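Dr hemagglutinin structural subunit (Escherichia coli, PDB 2JKN) mediates adherence of uropathogenic bacteria to the upper urinary tract by binding the Dr blood group antigen, and agglutinates human erythrocytes even when D-mannose is present. Local coordinates at residues A[49-54]-A[124-129]. Sequence-based numbering, arbitrary orientation.
Sequences APIGPV and IYVDGQ. With CL8 (chloramphenicol succinate), chain I.
Pro50 and Tyr125 face each other as a non-hydrogen-bonded pair where strands 50-54 and 124-126 run antiparallel, their axes 4.6 Å apart, and a classic beta bulge follows, Ile51 and Gly52 both lying opposite Ile124. Ile124 spans the bulge with its backbone: Ile51 N gives a nearly straight bond to Ile124 O (2.8 Å, 169° at the hydrogen), whereas Ile124 N reaches Gly52 O less directly at 3.1 Å. Beyond the Pro50-Tyr125 pair, Val126 N bonds to Ala49 O. Proline suits position 50 because a non-hydrogen-bonded site needs no N-H toward the partner strand. At Gly52 a side chain would be crowded by the Pro53 ring.

On the buried side Ile124 CG1 meets Val54 CG2 at 3.9 Å, and Ile124 also touches Ile95 of strand 90-97; Leu91 and Val93 pack on Ile51. With CG1 beside its backbone N (chi1 -71°), Ile51 sends CD1 to within 3.9 Å of Val126 CG2, the two side chains crossing at about a right angle. The short Ala49 side chain meets Val126 CG2 through CB at 4.0 Å.

The other face, with Pro50 and Tyr125, forms part of the chloramphenicol succinate pocket. The Pro50 ring lies against the succinate arm. The phenol of Tyr125, also in cation-pi contact with Arg96, offers one face to the dichloroacetyl end, where CL1 sits 3.6 Å above the ring plane, offset toward its rim.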
ATOM      1  N   ALA A  49     -19.292   0.849  19.374  1.00 17.82           N
ATOM      2  CA  ALA A  49     -17.866   1.123  19.547  1.00 17.52           C
ATOM      3  C   ALA A  49     -17.317   1.821  18.275  1.00 19.96           C
ATOM      4  O   ALA A  49     -17.538   1.353  17.163  1.00 16.02           O
ATOM      5  CB  ALA A  49     -17.113  -0.169  19.803  1.00 18.60           C
ATOM      6  N   PRO A  50     -16.623   2.947  18.445  1.00 19.08           N
ATOM      7  CA  PRO A  50     -16.024   3.644  17.285  1.00 18.41           C
ATOM      8  C   PRO A  50     -14.880   2.834  16.658  1.00 20.40           C
ATOM      9  O   PRO A  50     -14.039   2.265  17.355  1.00 18.58           O
ATOM     10  CB  PRO A  50     -15.478   4.936  17.893  1.00 20.65           C
ATOM     11  CG  PRO A  50     -15.205   4.571  19.356  1.00 25.38           C
ATOM     12  CD  PRO A  50     -16.350   3.649  19.719  1.00 20.67           C
ATOM     13  N   ILE A  51     -14.891   2.743  15.334  1.00 15.90           N
ATOM     14  CA  ILE A  51     -13.835   2.050  14.609  1.00 16.40           C
ATOM     15  C   ILE A  51     -12.864   3.102  14.068  1.00 22.84           C
ATOM     16  O   ILE A  51     -11.647   2.953  14.166  1.00 23.22           O
ATOM     17  CB  ILE A  51     -14.423   1.140  13.486  1.00 18.82           C
ATOM     18  CG1 ILE A  51     -15.126  -0.077  14.119  1.00 19.26           C
ATOM     19  CG2 ILE A  51     -13.299   0.651  12.538  1.00 19.48           C
ATOM     20  CD1 ILE A  51     -15.805  -0.980  13.104  1.00 22.79           C
ATOM     21  N   GLY A  52     -13.405   4.198  13.554  1.00 20.84           N
ATOM     22  CA  GLY A  52     -12.568   5.308  13.115  1.00 20.63           C
ATOM     23  C   GLY A  52     -13.354   6.343  12.324  1.00 22.26           C
ATOM     24  O   GLY A  52     -14.464   6.081  11.869  1.00 20.82           O
ATOM     25  N   PRO A  53     -12.753   7.514  12.139  1.00 18.89           N
ATOM     26  CA  PRO A  53     -13.402   8.569  11.382  1.00 18.37           C
ATOM     27  C   PRO A  53     -12.995   8.495   9.901  1.00 19.06           C
ATOM     28  O   PRO A  53     -11.925   7.968   9.547  1.00 17.84           O
ATOM     29  CB  PRO A  53     -12.832   9.840  12.021  1.00 20.07           C
ATOM     30  CG  PRO A  53     -11.433   9.451  12.394  1.00 24.51           C
ATOM     31  CD  PRO A  53     -11.541   8.000  12.836  1.00 20.38           C
ATOM     32  N   VAL A  54     -13.843   9.051   9.052  1.00 15.46           N
ATOM     33  CA  VAL A  54     -13.580   9.152   7.620  1.00 14.94           C
ATOM     34  C   VAL A  54     -13.791  10.615   7.232  1.00 17.29           C
ATOM     35  O   VAL A  54     -14.892  11.129   7.344  1.00 17.01           O
ATOM     36  CB  VAL A  54     -14.542   8.240   6.813  1.00 18.73           C
ATOM     37  CG1 VAL A  54     -14.363   8.432   5.287  1.00 18.13           C
ATOM     38  CG2 VAL A  54     -14.361   6.795   7.219  1.00 19.46           C
ATOM     39  N   ILE A 124     -17.474   5.627  11.678  1.00 13.29           N
ATOM     40  CA  ILE A 124     -17.782   4.205  11.457  1.00 13.66           C
ATOM     41  C   ILE A 124     -17.876   3.565  12.844  1.00 16.57           C
ATOM     42  O   ILE A 124     -16.944   3.688  13.646  1.00 15.49           O
ATOM     43  CB  ILE A 124     -16.717   3.503  10.608  1.00 17.20           C
ATOM     44  CG1 ILE A 124     -16.442   4.291   9.307  1.00 17.96           C
ATOM     45  CG2 ILE A 124     -17.153   2.059  10.318  1.00 17.70           C
ATOM     46  CD1 ILE A 124     -17.662   4.431   8.388  1.00 18.03           C
ATOM     47  N   TYR A 125     -19.031   2.960  13.147  1.00 13.59           N
ATOM     48  CA  TYR A 125     -19.296   2.393  14.478  1.00 13.30           C
ATOM     49  C   TYR A 125     -19.763   0.919  14.402  1.00 18.57           C
ATOM     50  O   TYR A 125     -20.525   0.538  13.522  1.00 17.37           O
ATOM     51  CB  TYR A 125     -20.380   3.216  15.195  1.00 14.15           C
ATOM     52  CG  TYR A 125     -20.080   4.709  15.305  1.00 16.03           C
ATOM     53  CD1 TYR A 125     -19.450   5.232  16.419  1.00 18.02           C
ATOM     54  CD2 TYR A 125     -20.449   5.593  14.276  1.00 16.80           C
ATOM     55  CE1 TYR A 125     -19.158   6.597  16.505  1.00 18.37           C
ATOM     56  CE2 TYR A 125     -20.158   6.947  14.350  1.00 17.13           C
ATOM     57  CZ  TYR A 125     -19.497   7.440  15.455  1.00 20.10           C
ATOM     58  OH  TYR A 125     -19.235   8.791  15.540  1.00 20.49           O
ATOM     59  N   VAL A 126     -19.351   0.116  15.372  1.00 15.93           N
ATOM     60  CA  VAL A 126     -19.806  -1.270  15.435  1.00 15.59           C
ATOM     61  C   VAL A 126     -21.348  -1.273  15.586  1.00 18.97           C
ATOM     62  O   VAL A 126     -21.897  -0.532  16.400  1.00 18.22           O
ATOM     63  CB  VAL A 126     -19.109  -2.033  16.602  1.00 18.46           C
ATOM     64  CG1 VAL A 126     -19.738  -3.424  16.790  1.00 18.30           C
ATOM     65  CG2 VAL A 126     -17.602  -2.151  16.330  1.00 18.07           C
ATOM     66  N   ASP A 127     -22.032  -2.064  14.759  1.00 16.05           N
ATOM     67  CA  ASP A 127     -23.502  -2.135  14.795  1.00 16.34           C
ATOM     68  C   ASP A 127     -23.927  -3.447  15.447  1.00 20.57           C
ATOM     69  O   ASP A 127     -23.969  -4.497  14.783  1.00 18.60           O
ATOM     70  CB  ASP A 127     -24.067  -2.057  13.372  1.00 17.26           C
ATOM     71  CG  ASP A 127     -25.608  -2.176  13.325  1.00 26.70           C
ATOM     72  OD1 ASP A 127     -26.279  -1.876  14.339  1.00 23.76           O
ATOM     73  OD2 ASP A 127     -26.133  -2.547  12.252  1.00 31.25           O
ATOM     74  N   GLY A 128     -24.212  -3.389  16.746  1.00 18.35           N
ATOM     75  CA  GLY A 128     -24.586  -4.578  17.521  1.00 18.49           C
ATOM     76  C   GLY A 128     -23.304  -5.232  18.053  1.00 20.48           C
ATOM     77  O   GLY A 128     -22.291  -5.278  17.349  1.00 17.75           O
ATOM     78  N   GLN A 129     -23.321  -5.675  19.313  1.00 15.42           N
ATOM     79  CA  GLN A 129     -22.130  -6.305  19.905  1.00 14.13           C
ATOM     80  C   GLN A 129     -21.708  -7.503  19.048  1.00 18.43           C
ATOM     81  O   GLN A 129     -22.532  -8.340  18.704  1.00 15.69           O
ATOM     82  CB  GLN A 129     -22.372  -6.748  21.376  1.00 14.31           C
ATOM     83  CG  GLN A 129     -23.203  -8.041  21.527  1.00 16.37           C
ATOM     84  CD  GLN A 129     -22.358  -9.313  21.401  1.00 27.26           C
ATOM     85  OE1 GLN A 129     -21.128  -9.253  21.377  1.00 21.06           O
ATOM     86  NE2 GLN A 129     -23.018 -10.474  21.395  1.00 18.05           N
TER
HETATM   87  C1  CL8 I1141     -15.703   8.269  15.456  1.00 30.82           C
HETATM   88 CL1  CL8 I1141     -15.926   6.662  14.685  1.00 29.91          CL
HETATM   89 CL2  CL8 I1141     -15.674   9.603  14.276  1.00 31.34          CL
HETATM   90  C2  CL8 I1141     -14.336   8.184  16.217  1.00 33.84           C
HETATM   91  O2  CL8 I1141     -13.400   7.539  15.733  1.00 32.03           O
HETATM   92  N2  CL8 I1141     -14.332   8.803  17.312  1.00 38.82           N
HETATM   93  C3  CL8 I1141     -13.320   8.996  18.377  1.00 44.55           C
HETATM   94  C4  CL8 I1141     -13.488   7.953  19.497  1.00 48.88           C
HETATM   95  C5  CL8 I1141     -12.846  10.404  18.524  1.00 44.59           C
HETATM   96  O5  CL8 I1141     -13.868  10.879  19.422  1.00 48.09           O
HETATM   97  C6  CL8 I1141     -12.502  11.214  17.413  1.00 41.63           C
HETATM   98  C7  CL8 I1141     -11.445  10.889  16.586  1.00 40.18           C
HETATM   99  C8  CL8 I1141     -11.182  11.699  15.450  1.00 40.84           C
HETATM  100  C9  CL8 I1141     -12.063  12.768  15.225  1.00 41.30           C
HETATM  101  N9  CL8 I1141     -11.804  13.644  14.035  1.00 42.55           N
HETATM  102  O9A CL8 I1141     -12.592  14.573  13.881  1.00 44.74           O
HETATM  103  O9B CL8 I1141     -10.866  13.403  13.328  1.00 41.52           O
HETATM  104  C10 CL8 I1141     -13.128  13.050  16.017  1.00 41.31           C
HETATM  105  C11 CL8 I1141     -13.368  12.268  17.130  1.00 41.35           C
HETATM  106  O4  CL8 I1141     -12.769   6.709  19.339  0.33 47.55           O
HETATM  107  O15 CL8 I1141     -10.578   6.592  15.689  0.33 46.88           O
HETATM  108  C15 CL8 I1141     -10.280   5.444  15.923  0.33 46.31           C
HETATM  109  O16 CL8 I1141      -9.152   4.926  15.413  0.33 45.61           O
HETATM  110  C14 CL8 I1141     -11.168   4.598  16.799  0.33 46.24           C
HETATM  111  C13 CL8 I1141     -12.397   5.409  17.228  0.33 46.43           C
HETATM  112  C12 CL8 I1141     -11.991   6.511  18.170  0.33 46.68           C
HETATM  113  O12 CL8 I1141     -11.045   7.211  17.910  0.33 47.12           O